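Long-range contacts in uncharacterized protein DUF1470 (Jannaschia sp. CCS1, PDB 3H0N), which is of unknown function but carries a treble-clef zinc finger beside a helical domain and may act as a stress-induced transcription regulator: residues A76-Q81 / F145-A150; V14-V19 / D154-D159; D5-T10 / R111-P116; K46-S51 / P123-I128. All blocks are in the same frame, centred on the assembly; numbering follows the deposited sequence.

Interaction 1: A76-Q81 / F145-A150; sequences ALSNGQ and FGICNA. With NA (sodium ion), chain D; ZN (zinc ion), chain B.
Leu77, in the last turn of helix 58-78, lies side by side with Phe145 on the first strand of the treble-clef zinc finger, both pointing the same way. In each, CG lies beside the backbone N and anti to the carbonyl carbon (chi1 -65° and -73°), which sets them alongside. Methyl CD1 of Leu77 sits over one face of the aromatic ring, 3.8 Å from its centroid and 15° off the normal, a CH-pi contact suited to a branched aliphatic chain. Leu133 also touches Phe145, and the rings of Phe145 and Phe158 form an edge-to-face pair. Cutting Phe145 back to an alanine is likely to leave Leu77 CD1 without the ring face it rests on and open a gap beside it. Small Ser78 lets the strand come close: its CA approaches Phe145 O at 3.4 Å, while its hydroxyl bonds to Asp75 O. Gly80 ends the helix in a Schellman motif. Beyond Ile147, Cys148 SG binds zinc at 2.3 Å and Cys148 O binds sodium at 2.4 Å.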
loop_
_atom_site.group_PDB
_atom_site.type_symbol
_atom_site.label_atom_id
_atom_site.label_comp_id
_atom_site.label_asym_id
_atom_site.label_seq_id
_atom_site.Cartn_x
_atom_site.Cartn_y
_atom_site.Cartn_z
ATOM N N ALA A 76 18.368 2.704 11.519
ATOM C CA ALA A 76 17.703 3.895 12.058
ATOM C C ALA A 76 16.365 3.518 12.681
ATOM O O ALA A 76 16.027 3.954 13.792
ATOM C CB ALA A 76 17.534 4.977 11.024
ATOM N N LEU A 77 15.583 2.712 11.966
ATOM C CA LEU A 77 14.278 2.306 12.521
ATOM C C LEU A 77 14.443 1.555 13.870
ATOM O O LEU A 77 13.654 1.769 14.816
ATOM C CB LEU A 77 13.474 1.461 11.510
ATOM C CG LEU A 77 13.068 2.241 10.256
ATOM C CD1 LEU A 77 12.347 1.291 9.308
ATOM C CD2 LEU A 77 12.217 3.468 10.557
ATOM N N SER A 78 15.447 0.672 13.936
ATOM C CA SER A 78 15.706 -0.123 15.165
ATOM C C SER A 78 16.063 0.800 16.350
ATOM O O SER A 78 15.866 0.435 17.501
ATOM C CB SER A 78 16.806 -1.160 14.963
ATOM O OG SER A 78 18.098 -0.613 15.032
ATOM N N ASN A 79 16.551 2.006 16.053
ATOM C CA ASN A 79 16.889 3.007 17.054
ATOM C C ASN A 79 15.784 4.061 17.275
ATOM O O ASN A 79 15.940 5.007 18.048
ATOM C CB ASN A 79 18.177 3.709 16.607
ATOM C CG ASN A 79 19.381 2.859 16.801
ATOM O OD1 ASN A 79 19.529 2.189 17.821
ATOM N ND2 ASN A 79 20.302 2.932 15.851
ATOM N N GLY A 80 14.637 3.907 16.607
ATOM C CA GLY A 80 13.596 4.911 16.708
ATOM C C GLY A 80 13.880 6.205 15.973
ATOM O O GLY A 80 13.183 7.206 16.169
ATOM N N GLN A 81 14.910 6.221 15.123
ATOM C CA GLN A 81 15.306 7.400 14.384
ATOM C C GLN A 81 14.523 7.454 13.077
ATOM O O GLN A 81 15.041 7.294 11.954
ATOM C CB GLN A 81 16.828 7.391 14.134
ATOM C CG GLN A 81 17.642 7.550 15.391
ATOM C CD GLN A 81 17.699 8.945 15.880
ATOM O OE1 GLN A 81 16.991 9.851 15.397
ATOM N NE2 GLN A 81 18.531 9.163 16.868
ATOM N N PHE A 145 11.326 -3.566 13.874
ATOM C CA PHE A 145 12.611 -3.700 13.231
ATOM C C PHE A 145 13.702 -3.889 14.281
ATOM O O PHE A 145 13.905 -3.005 15.117
ATOM C CB PHE A 145 12.918 -2.472 12.400
ATOM C CG PHE A 145 12.095 -2.398 11.126
ATOM C CD1 PHE A 145 12.514 -3.020 9.978
ATOM C CD2 PHE A 145 10.906 -1.712 11.117
ATOM C CE1 PHE A 145 11.747 -2.927 8.810
ATOM C CE2 PHE A 145 10.124 -1.619 9.957
ATOM C CZ PHE A 145 10.562 -2.216 8.807
ATOM N N GLY A 146 14.402 -5.003 14.233
ATOM C CA GLY A 146 15.371 -5.339 15.274
ATOM C C GLY A 146 16.711 -5.750 14.685
ATOM O O GLY A 146 16.849 -6.067 13.507
ATOM N N ILE A 147 17.714 -5.714 15.572
ATOM C CA ILE A 147 19.059 -6.236 15.297
ATOM C C ILE A 147 19.263 -7.421 16.244
ATOM O O ILE A 147 18.966 -7.351 17.427
ATOM C CB ILE A 147 20.168 -5.200 15.578
ATOM C CG1 ILE A 147 19.866 -3.861 14.931
ATOM C CG2 ILE A 147 21.594 -5.713 15.083
ATOM C CD1 ILE A 147 19.763 -3.915 13.500
ATOM N N CYS A 148 19.684 -8.561 15.699
ATOM C CA CYS A 148 19.787 -9.805 16.454
ATOM C C CYS A 148 20.521 -9.627 17.786
ATOM O O CYS A 148 21.622 -9.051 17.838
ATOM C CB CYS A 148 20.499 -10.872 15.655
ATOM S SG CYS A 148 20.320 -12.498 16.346
ATOM N N ASN A 149 19.949 -10.193 18.819
ATOM C CA ASN A 149 20.562 -10.139 20.164
ATOM C C ASN A 149 21.627 -11.196 20.390
ATOM O O ASN A 149 22.278 -11.198 21.443
ATOM C CB ASN A 149 19.482 -10.208 21.246
ATOM C CG ASN A 149 18.842 -8.855 21.532
ATOM O OD1 ASN A 149 19.275 -7.783 21.019
ATOM N ND2 ASN A 149 17.955 -8.871 22.536
ATOM N N ALA A 150 21.833 -12.115 19.461
ATOM C CA ALA A 150 22.799 -13.169 19.704
ATOM C C ALA A 150 24.222 -12.619 19.616
ATOM O O ALA A 150 24.480 -11.615 18.954
ATOM C CB ALA A 150 22.606 -14.341 18.692
HETATM NA NA NA D . 23.961 -9.384 18.224
HETATM ZN ZN ZN B . 21.109 -13.721 14.548
HETATM O O HOH W 1 24.069 -8.707 20.449
HETATM O O HOH W 2 24.562 -6.797 17.492
HETATM O O HOH W 3 26.312 -9.074 17.945
#

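Interaction 2: V14-V19 / D154-D159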
loop_
_atom_site.group_PDB
_atom_site.type_symbol
_atom_site.label_atom_id
_atom_site.label_comp_id
_atom_site.label_asym_id
_atom_site.label_seq_id
_atom_site.Cartn_x
_atom_site.Cartn_y
_atom_site.Cartn_z
ATOM N N VAL A 14 12.392 -8.560 0.729
ATOM C CA VAL A 14 13.596 -8.447 -0.068
ATOM C C VAL A 14 14.567 -7.478 0.620
ATOM O O VAL A 14 15.773 -7.703 0.625
ATOM C CB VAL A 14 13.266 -8.024 -1.500
ATOM C CG1 VAL A 14 14.512 -7.621 -2.294
ATOM C CG2 VAL A 14 12.552 -9.153 -2.252
ATOM N N SER A 15 14.057 -6.408 1.227
ATOM C CA SER A 15 14.934 -5.448 1.929
ATOM C C SER A 15 15.727 -6.158 3.036
ATOM O O SER A 15 16.945 -6.020 3.125
ATOM C CB SER A 15 14.118 -4.337 2.602
ATOM O OG SER A 15 13.552 -3.442 1.662
ATOM N N LEU A 16 15.024 -6.930 3.847
ATOM C CA LEU A 16 15.668 -7.667 4.957
ATOM C C LEU A 16 16.676 -8.653 4.431
ATOM O O LEU A 16 17.815 -8.727 4.923
ATOM C CB LEU A 16 14.629 -8.396 5.812
ATOM C CG LEU A 16 13.623 -7.480 6.523
ATOM C CD1 LEU A 16 12.402 -8.310 6.993
ATOM C CD2 LEU A 16 14.234 -6.735 7.718
ATOM N N ASP A 17 16.270 -9.436 3.447
ATOM C CA ASP A 17 17.134 -10.468 2.882
ATOM C C ASP A 17 18.394 -9.868 2.204
ATOM O O ASP A 17 19.488 -10.411 2.366
ATOM C CB ASP A 17 16.381 -11.317 1.858
ATOM C CG ASP A 17 15.386 -12.273 2.487
ATOM O OD1 ASP A 17 15.398 -12.431 3.720
ATOM O OD2 ASP A 17 14.633 -12.879 1.686
ATOM N N LEU A 18 18.205 -8.762 1.500
ATOM C CA LEU A 18 19.309 -8.118 0.775
ATOM C C LEU A 18 20.302 -7.553 1.784
ATOM O O LEU A 18 21.518 -7.747 1.655
ATOM C CB LEU A 18 18.762 -7.028 -0.162
ATOM C CG LEU A 18 19.855 -6.158 -0.787
ATOM C CD1 LEU A 18 20.862 -6.952 -1.628
ATOM C CD2 LEU A 18 19.146 -5.077 -1.593
ATOM N N VAL A 19 19.800 -6.862 2.794
ATOM C CA VAL A 19 20.694 -6.334 3.838
ATOM C C VAL A 19 21.439 -7.476 4.500
ATOM O O VAL A 19 22.645 -7.375 4.764
ATOM C CB VAL A 19 19.874 -5.506 4.838
ATOM C CG1 VAL A 19 20.638 -5.295 6.177
ATOM C CG2 VAL A 19 19.441 -4.180 4.166
ATOM N N ASP A 154 24.787 -9.502 13.904
ATOM C CA ASP A 154 24.075 -8.224 13.727
ATOM C C ASP A 154 23.153 -8.196 12.530
ATOM O O ASP A 154 22.844 -7.135 11.971
ATOM C CB ASP A 154 25.032 -7.045 13.749
ATOM C CG ASP A 154 25.901 -6.952 12.535
ATOM O OD1 ASP A 154 25.999 -7.877 11.734
ATOM O OD2 ASP A 154 26.520 -5.877 12.387
ATOM N N ARG A 155 22.644 -9.357 12.194
ATOM C CA ARG A 155 21.630 -9.434 11.162
ATOM C C ARG A 155 20.347 -8.763 11.644
ATOM O O ARG A 155 20.035 -8.712 12.833
ATOM C CB ARG A 155 21.362 -10.875 10.755
ATOM C CG ARG A 155 22.537 -11.636 10.202
ATOM C CD ARG A 155 23.204 -11.004 9.012
ATOM N NE ARG A 155 24.221 -10.047 9.383
ATOM C CZ ARG A 155 24.864 -9.257 8.513
ATOM N NH1 ARG A 155 24.632 -9.310 7.212
ATOM N NH2 ARG A 155 25.801 -8.408 8.940
ATOM N N VAL A 156 19.609 -8.255 10.672
ATOM C CA VAL A 156 18.357 -7.534 10.929
ATOM C C VAL A 156 17.161 -8.476 10.797
ATOM O O VAL A 156 17.209 -9.518 10.145
ATOM C CB VAL A 156 18.174 -6.312 9.993
ATOM C CG1 VAL A 156 19.331 -5.328 10.159
ATOM C CG2 VAL A 156 17.966 -6.694 8.551
ATOM N N TYR A 157 16.062 -8.062 11.428
ATOM C CA TYR A 157 14.828 -8.822 11.313
ATOM C C TYR A 157 13.651 -7.903 11.518
ATOM O O TYR A 157 13.769 -6.809 12.067
ATOM C CB TYR A 157 14.811 -10.020 12.300
ATOM C CG TYR A 157 14.783 -9.641 13.742
ATOM C CD1 TYR A 157 15.980 -9.337 14.415
ATOM C CD2 TYR A 157 13.604 -9.559 14.474
ATOM C CE1 TYR A 157 15.966 -8.973 15.736
ATOM C CE2 TYR A 157 13.599 -9.227 15.806
ATOM C CZ TYR A 157 14.782 -8.881 16.426
ATOM O OH TYR A 157 14.791 -8.519 17.760
ATOM N N PHE A 158 12.503 -8.355 11.020
ATOM C CA PHE A 158 11.228 -7.699 11.280
ATOM C C PHE A 158 10.390 -8.700 12.063
ATOM O O PHE A 158 10.132 -9.811 11.615
ATOM C CB PHE A 158 10.515 -7.293 9.993
ATOM C CG PHE A 158 9.220 -6.587 10.226
ATOM C CD1 PHE A 158 8.068 -7.320 10.362
ATOM C CD2 PHE A 158 9.141 -5.220 10.360
ATOM C CE1 PHE A 158 6.836 -6.688 10.637
ATOM C CE2 PHE A 158 7.941 -4.584 10.583
ATOM C CZ PHE A 158 6.785 -5.340 10.731
ATOM N N ASP A 159 10.028 -8.322 13.275
ATOM C CA ASP A 159 9.283 -9.175 14.207
ATOM C C ASP A 159 7.834 -9.327 13.750
ATOM O O ASP A 159 7.064 -8.345 13.705
ATOM C CB ASP A 159 9.318 -8.535 15.600
ATOM C CG ASP A 159 8.700 -9.399 16.691
ATOM O OD1 ASP A 159 8.074 -10.446 16.406
ATOM O OD2 ASP A 159 8.866 -8.969 17.870
#
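Leu16 of helix 10-22 reaches strand 156-158 with both of its methyl groups. CD2 meets Val156 CG2 at 3.8 Å, and CD1 rests 3.7 Å from Phe158 CB, so the forked end spans Tyr157, whose own side chain starts out on the other side of the strand. One turn on, Val19 CG1 touches the same Val156 CG2 at 3.8 Å, the two valines crossing at about a right angle. With chi1 of Val156 at -59°, its CG2 lies between the backbone N and the carbonyl carbon, against both Leu16 CD2 and Val19 CG1. Helix and strand segments run nearly antiparallel, at 165°, with their axes 8.3 Å apart at closest approach. Phe158 turns its ring away from the helix, with CG opposite the backbone N (chi1 -179°), leaving CB to do the touching. Farther out, Arg155 bends back beside the end of the helix: NH1 bonds to Asn20 O and Thr23 O, NE to Ser26 O, and NH2 forms a salt bridge with Asp154 OD1 at 2.9 Å. The buried, apolar contact has little directionality, so Arg155 probably fixes how the strand of the zinc-finger hairpin sits at the helix end.

Interaction 3: D5-T10 / R111-P116; sequences DSYERT and RLHHHP. With NI (nickel (II) ion), chain C; ACT (acetate ion), chain H; GOL (glycerol), chain F.
Tyr7 lies along Arg111, the two side chains sliding past each other in opposite directions. CG of Tyr7 stands opposite its backbone N (chi1 175°), which carries the ring out over strand 110-113. The arginine chain, bent at chi2, lays CD over the centre of that ring, 3.8 Å from the centroid, a CH-pi contact made by a methylene next to a charged group. Farther along, guanidinium and ring planes are 24° apart and Tyr7 CB sits over the guanidinium face, 3.6 Å from NH1. At the other end, Tyr7 OH donates to Leu112 O at 2.9 Å, coming from above the carbonyl plane. The same hydroxyl lies over the face of His113, whose ring stands at 79° to the tyrosine in an edge-to-face pair; a tyrosine can thus serve as both flat platform and donor.

Arg111 has a salt-bridge partner, Asp105, through NE, and a water joins NH1 to Glu8 OE2. A glycerol bonds to both Arg111 and Glu8, and an acetate beside the tyrosine accepts from His114 N and from His114 ND1, the latter at 2.6 Å; both molecules probably come from the crystallisation liquor. His113 ND1 and His115 NE2 bind nickel at 2.5 and 2.4 Å. Separated by one residue at the end of strand 110-113, they form a two-histidine nickel site, with His114 between them at the centre of an inverse gamma turn.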
loop_
_atom_site.group_PDB
_atom_site.type_symbol
_atom_site.label_atom_id
_atom_site.label_comp_id
_atom_site.label_asym_id
_atom_site.label_seq_id
_atom_site.Cartn_x
_atom_site.Cartn_y
_atom_site.Cartn_z
ATOM N N ASP A 5 6.039 -13.640 3.520
ATOM C CA ASP A 5 6.275 -14.286 2.219
ATOM C C ASP A 5 5.259 -13.904 1.134
ATOM O O ASP A 5 5.374 -14.371 -0.011
ATOM C CB ASP A 5 6.262 -15.831 2.345
ATOM C CG ASP A 5 7.577 -16.395 2.845
ATOM O OD1 ASP A 5 8.557 -15.641 2.972
ATOM O OD2 ASP A 5 7.634 -17.606 3.135
ATOM N N SER A 6 4.256 -13.118 1.499
ATOM C CA SER A 6 3.226 -12.757 0.568
ATOM C C SER A 6 3.758 -11.760 -0.441
ATOM O O SER A 6 4.734 -11.040 -0.238
ATOM C CB SER A 6 2.039 -12.147 1.300
ATOM O OG SER A 6 2.336 -10.922 1.841
ATOM N N TYR A 7 3.053 -11.694 -1.550
ATOM C CA TYR A 7 3.349 -10.695 -2.553
ATOM C C TYR A 7 3.365 -9.313 -1.923
ATOM O O TYR A 7 4.188 -8.474 -2.243
ATOM C CB TYR A 7 2.335 -10.753 -3.741
ATOM C CG TYR A 7 2.547 -9.639 -4.734
ATOM C CD1 TYR A 7 3.487 -9.745 -5.767
ATOM C CD2 TYR A 7 1.874 -8.454 -4.586
ATOM C CE1 TYR A 7 3.697 -8.667 -6.643
ATOM C CE2 TYR A 7 2.103 -7.380 -5.416
ATOM C CZ TYR A 7 3.014 -7.486 -6.445
ATOM O OH TYR A 7 3.285 -6.425 -7.272
ATOM N N GLU A 8 2.392 -9.049 -1.077
ATOM C CA GLU A 8 2.192 -7.737 -0.488
ATOM C C GLU A 8 3.347 -7.261 0.383
ATOM O O GLU A 8 3.525 -6.053 0.557
ATOM C CB GLU A 8 0.887 -7.730 0.353
ATOM C CG GLU A 8 -0.358 -7.769 -0.497
ATOM C CD GLU A 8 -0.712 -9.154 -1.067
ATOM O OE1 GLU A 8 -0.175 -10.211 -0.632
ATOM O OE2 GLU A 8 -1.605 -9.184 -1.952
ATOM N N ARG A 9 4.134 -8.193 0.910
ATOM C CA ARG A 9 5.302 -7.853 1.731
ATOM C C ARG A 9 6.615 -8.092 0.991
ATOM O O ARG A 9 7.679 -8.181 1.627
ATOM C CB ARG A 9 5.325 -8.616 3.026
ATOM C CG ARG A 9 4.091 -8.538 3.802
ATOM C CD ARG A 9 3.756 -7.161 4.206
ATOM N NE ARG A 9 2.420 -7.229 4.810
ATOM C CZ ARG A 9 1.754 -6.210 5.350
ATOM N NH1 ARG A 9 2.292 -4.995 5.418
ATOM N NH2 ARG A 9 0.540 -6.435 5.856
ATOM N N THR A 10 6.591 -8.150 -0.331
ATOM C CA THR A 10 7.808 -8.321 -1.125
ATOM C C THR A 10 8.898 -7.300 -0.794
ATOM O O THR A 10 10.079 -7.662 -0.622
ATOM C CB THR A 10 7.470 -8.274 -2.626
ATOM O OG1 THR A 10 6.609 -9.383 -2.953
ATOM C CG2 THR A 10 8.744 -8.370 -3.461
ATOM N N ARG A 111 -2.209 -7.885 -9.702
ATOM C CA ARG A 111 -1.274 -7.395 -8.688
ATOM C C ARG A 111 -1.071 -5.917 -8.850
ATOM O O ARG A 111 -1.012 -5.422 -9.980
ATOM C CB ARG A 111 0.086 -8.060 -8.796
ATOM C CG ARG A 111 0.114 -9.567 -8.862
ATOM C CD ARG A 111 -0.074 -10.106 -7.521
ATOM N NE ARG A 111 0.085 -11.565 -7.512
ATOM C CZ ARG A 111 -0.233 -12.304 -6.457
ATOM N NH1 ARG A 111 -0.696 -11.736 -5.355
ATOM N NH2 ARG A 111 -0.100 -13.630 -6.524
ATOM N N LEU A 112 -0.902 -5.216 -7.735
ATOM C CA LEU A 112 -0.449 -3.817 -7.757
ATOM C C LEU A 112 1.058 -3.809 -7.622
ATOM O O LEU A 112 1.596 -4.231 -6.583
ATOM C CB LEU A 112 -1.066 -2.995 -6.631
ATOM C CG LEU A 112 -0.747 -1.493 -6.651
ATOM C CD1 LEU A 112 -1.147 -0.782 -7.980
ATOM C CD2 LEU A 112 -1.354 -0.783 -5.458
ATOM N N HIS A 113 1.760 -3.377 -8.662
ATOM C CA HIS A 113 3.214 -3.237 -8.654
ATOM C C HIS A 113 3.553 -1.850 -8.210
ATOM O O HIS A 113 2.932 -0.895 -8.622
ATOM C CB HIS A 113 3.752 -3.486 -10.052
ATOM C CG HIS A 113 3.519 -4.888 -10.509
ATOM N ND1 HIS A 113 4.439 -5.901 -10.295
ATOM C CD2 HIS A 113 2.450 -5.468 -11.110
ATOM C CE1 HIS A 113 3.939 -7.038 -10.762
ATOM N NE2 HIS A 113 2.733 -6.806 -11.260
ATOM N N HIS A 114 4.565 -1.707 -7.359
ATOM C CA HIS A 114 4.974 -0.411 -6.813
ATOM C C HIS A 114 6.093 0.209 -7.622
ATOM O O HIS A 114 7.074 0.731 -7.092
ATOM C CB HIS A 114 5.288 -0.586 -5.332
ATOM C CG HIS A 114 4.061 -0.855 -4.565
ATOM N ND1 HIS A 114 3.607 -2.125 -4.312
ATOM C CD2 HIS A 114 3.114 -0.012 -4.116
ATOM C CE1 HIS A 114 2.442 -2.045 -3.683
ATOM N NE2 HIS A 114 2.117 -0.767 -3.551
ATOM N N HIS A 115 5.858 0.180 -8.929
ATOM C CA HIS A 115 6.759 0.715 -9.949
ATOM C C HIS A 115 6.021 0.539 -11.276
ATOM O O HIS A 115 5.175 -0.344 -11.405
ATOM C CB HIS A 115 8.078 -0.081 -9.995
ATOM C CG HIS A 115 7.849 -1.523 -10.294
ATOM N ND1 HIS A 115 7.887 -2.024 -11.574
ATOM C CD2 HIS A 115 7.523 -2.565 -9.492
ATOM C CE1 HIS A 115 7.551 -3.299 -11.550
ATOM N NE2 HIS A 115 7.352 -3.655 -10.287
ATOM N N PRO A 116 6.397 1.323 -12.308
ATOM C CA PRO A 116 5.902 1.064 -13.659
ATOM C C PRO A 116 6.548 -0.170 -14.244
ATOM O O PRO A 116 7.698 -0.454 -13.906
ATOM C CB PRO A 116 6.312 2.321 -14.420
ATOM C CG PRO A 116 7.425 2.857 -13.683
ATOM C CD PRO A 116 7.252 2.499 -12.241
HETATM NI NI NI C . 6.543 -5.484 -8.995
HETATM C C ACT H . 5.614 -4.803 -5.680
HETATM O O ACT H . 4.730 -4.436 -4.862
HETATM O OXT ACT H . 5.919 -4.117 -6.703
HETATM C CH3 ACT H . 6.290 -6.105 -5.436
HETATM C C1 GOL F . -3.540 -11.633 -2.496
HETATM O O1 GOL F . -3.769 -10.565 -1.573
HETATM C C2 GOL F . -2.474 -12.651 -2.056
HETATM O O2 GOL F . -1.172 -12.279 -2.482
HETATM C C3 GOL F . -2.770 -14.041 -2.639
HETATM O O3 GOL F . -2.295 -14.210 -3.972
HETATM O O HOH W 4 -1.482 -9.026 -4.574
#

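Interaction 4: K46-S51 / P123-I128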
loop_
_atom_site.group_PDB
_atom_site.type_symbol
_atom_site.label_atom_id
_atom_site.label_comp_id
_atom_site.label_asym_id
_atom_site.label_seq_id
_atom_site.Cartn_x
_atom_site.Cartn_y
_atom_site.Cartn_z
ATOM N N LYS A 46 13.943 -14.545 -6.689
ATOM C CA LYS A 46 13.318 -15.729 -7.326
ATOM C C LYS A 46 11.805 -15.599 -7.523
ATOM O O LYS A 46 11.235 -16.227 -8.407
ATOM C CB LYS A 46 13.614 -16.985 -6.497
ATOM C CG LYS A 46 12.924 -16.994 -5.118
ATOM C CD LYS A 46 13.344 -18.202 -4.272
ATOM C CE LYS A 46 12.411 -18.365 -3.068
ATOM N N ASP A 47 11.128 -14.790 -6.716
ATOM C CA ASP A 47 9.658 -14.714 -6.861
ATOM C C ASP A 47 9.257 -13.935 -8.112
ATOM O O ASP A 47 8.084 -13.927 -8.481
ATOM C CB ASP A 47 9.014 -14.100 -5.610
ATOM C CG ASP A 47 9.151 -14.993 -4.372
ATOM O OD1 ASP A 47 9.393 -16.210 -4.524
ATOM O OD2 ASP A 47 9.017 -14.463 -3.246
ATOM N N ASP A 48 10.234 -13.277 -8.769
ATOM C CA ASP A 48 9.993 -12.533 -9.999
ATOM C C ASP A 48 10.808 -13.097 -11.150
ATOM O O ASP A 48 11.975 -12.715 -11.372
ATOM C CB ASP A 48 10.315 -11.042 -9.840
ATOM C CG ASP A 48 9.982 -10.261 -11.087
ATOM O OD1 ASP A 48 9.190 -10.759 -11.902
ATOM O OD2 ASP A 48 10.502 -9.159 -11.259
ATOM N N PRO A 49 10.199 -13.997 -11.927
ATOM C CA PRO A 49 10.918 -14.592 -13.048
ATOM C C PRO A 49 11.429 -13.582 -14.062
ATOM O O PRO A 49 12.464 -13.809 -14.705
ATOM C CB PRO A 49 9.880 -15.503 -13.695
ATOM C CG PRO A 49 8.945 -15.839 -12.594
ATOM C CD PRO A 49 8.931 -14.694 -11.641
ATOM N N ALA A 50 10.737 -12.452 -14.233
ATOM C CA ALA A 50 11.186 -11.435 -15.171
ATOM C C ALA A 50 12.532 -10.792 -14.765
ATOM O O ALA A 50 13.424 -10.610 -15.585
ATOM C CB ALA A 50 10.076 -10.336 -15.387
ATOM N N SER A 51 12.655 -10.475 -13.487
ATOM C CA SER A 51 13.923 -10.007 -12.933
ATOM C C SER A 51 15.015 -11.034 -13.125
ATOM O O SER A 51 16.106 -10.724 -13.597
ATOM C CB SER A 51 13.784 -9.673 -11.453
ATOM O OG SER A 51 13.009 -8.501 -11.261
ATOM N N PRO A 123 16.701 0.286 -10.353
ATOM C CA PRO A 123 15.685 1.274 -9.944
ATOM C C PRO A 123 14.356 0.674 -9.507
ATOM O O PRO A 123 13.761 1.147 -8.546
ATOM C CB PRO A 123 15.540 2.135 -11.195
ATOM C CG PRO A 123 16.898 2.106 -11.798
ATOM C CD PRO A 123 17.345 0.672 -11.631
HETATM N N MSE A 124 13.898 -0.373 -10.192
HETATM C CA MSE A 124 12.654 -1.046 -9.812
HETATM C C MSE A 124 12.733 -1.591 -8.387
HETATM O O MSE A 124 11.831 -1.368 -7.569
HETATM C CB MSE A 124 12.300 -2.201 -10.773
HETATM C CG MSE A 124 11.323 -3.234 -10.212
HETATM SE SE MSE A 124 11.245 -4.750 -11.459
HETATM C CE MSE A 124 10.200 -6.013 -10.463
ATOM N N TRP A 125 13.796 -2.342 -8.112
ATOM C CA TRP A 125 13.946 -2.965 -6.782
ATOM C C TRP A 125 14.197 -1.926 -5.703
ATOM O O TRP A 125 13.713 -2.104 -4.593
ATOM C CB TRP A 125 14.976 -4.102 -6.823
ATOM C CG TRP A 125 14.361 -5.319 -7.442
ATOM C CD1 TRP A 125 14.533 -5.770 -8.694
ATOM C CD2 TRP A 125 13.348 -6.125 -6.841
ATOM N NE1 TRP A 125 13.708 -6.871 -8.917
ATOM C CE2 TRP A 125 12.964 -7.094 -7.790
ATOM C CE3 TRP A 125 12.742 -6.128 -5.586
ATOM C CZ2 TRP A 125 11.976 -8.056 -7.521
ATOM C CZ3 TRP A 125 11.765 -7.081 -5.333
ATOM C CH2 TRP A 125 11.396 -8.015 -6.280
ATOM N N THR A 126 14.842 -0.816 -6.036
ATOM C CA THR A 126 14.982 0.290 -5.111
ATOM C C THR A 126 13.623 0.838 -4.732
ATOM O O THR A 126 13.339 1.039 -3.541
ATOM C CB THR A 126 15.879 1.393 -5.683
ATOM O OG1 THR A 126 17.169 0.840 -5.960
ATOM C CG2 THR A 126 16.033 2.522 -4.667
ATOM N N ALA A 127 12.748 1.076 -5.704
ATOM C CA ALA A 127 11.409 1.571 -5.418
ATOM C C ALA A 127 10.580 0.595 -4.626
ATOM O O ALA A 127 9.838 1.001 -3.708
ATOM C CB ALA A 127 10.691 1.920 -6.760
ATOM N N ILE A 128 10.651 -0.685 -4.978
ATOM C CA ILE A 128 9.876 -1.709 -4.287
ATOM C C ILE A 128 10.296 -1.781 -2.826
ATOM O O ILE A 128 9.458 -1.819 -1.902
ATOM C CB ILE A 128 10.055 -3.071 -4.954
ATOM C CG1 ILE A 128 9.363 -3.077 -6.345
ATOM C CG2 ILE A 128 9.422 -4.206 -4.128
ATOM C CD1 ILE A 128 9.711 -4.296 -7.202
#
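Ser51 OG takes part in two hydrogen bonds at once: it accepts from Trp125 NE1 at 2.9 Å and donates to Asp48 OD2 at 2.6 Å. The indole bond is fairly straight, 162° at the hydrogen, and the oxygen lies in the ring plane, at the edge where the N-H points. Asp48 is the N-cap of helix 49-54. Its carboxylate, swung away from its backbone N (chi1 -176°), folds over the start of the helix, where OD1 accepts from Ala50 N at 3.3 Å and OD2 more weakly from Ser51 N. Aspartate suits this place because its short acidic chain can meet amides that the first turn leaves without helical partners.

Within helix 121-138, Ile128 CD1 lies over one face of the indole, so the flat ring is packed by its own helix while its edge faces Ser51. Met124, present as selenomethionine, also extends toward the contact, but it has two conformers and the place of its CE is uncertain. Thr10 and Val14 of helix 10-22 touch the indole too. A phenylalanine in place of Trp125 would probably leave Ser51 OG without its donor and open a gap beside Asp48 CB. The chain of bonds from indole N-H to hydroxyl to carboxylate probably holds the serine's rotation and ties the capped start of helix 49-54 to helix 121-138.

Overall arrangement
From the N terminus, residues 5-10 pair with 111-116 in interaction 3, closing a loop of 100 residues. Helix 10-22 follows and enters interaction 2, the longest closure, which ties it to strand 156-158 in the zinc-finger hairpin. Interaction 4 closes the 71 residues from helix 49-54 to helix 121-138, and interaction 1 the 63 from helix 58-78 to strand 145-147. Both nest inside interaction 2 but cross each other, and interaction 3 crosses the other three. Interactions 1 and 2 share the hairpin. Interactions 3 and 4, with centres about 9 Å apart, touch on the side of the chain's centre opposite interaction 1, where His115 packs on Ile128. Val14 packing on Trp125 links interactions 2 and 4.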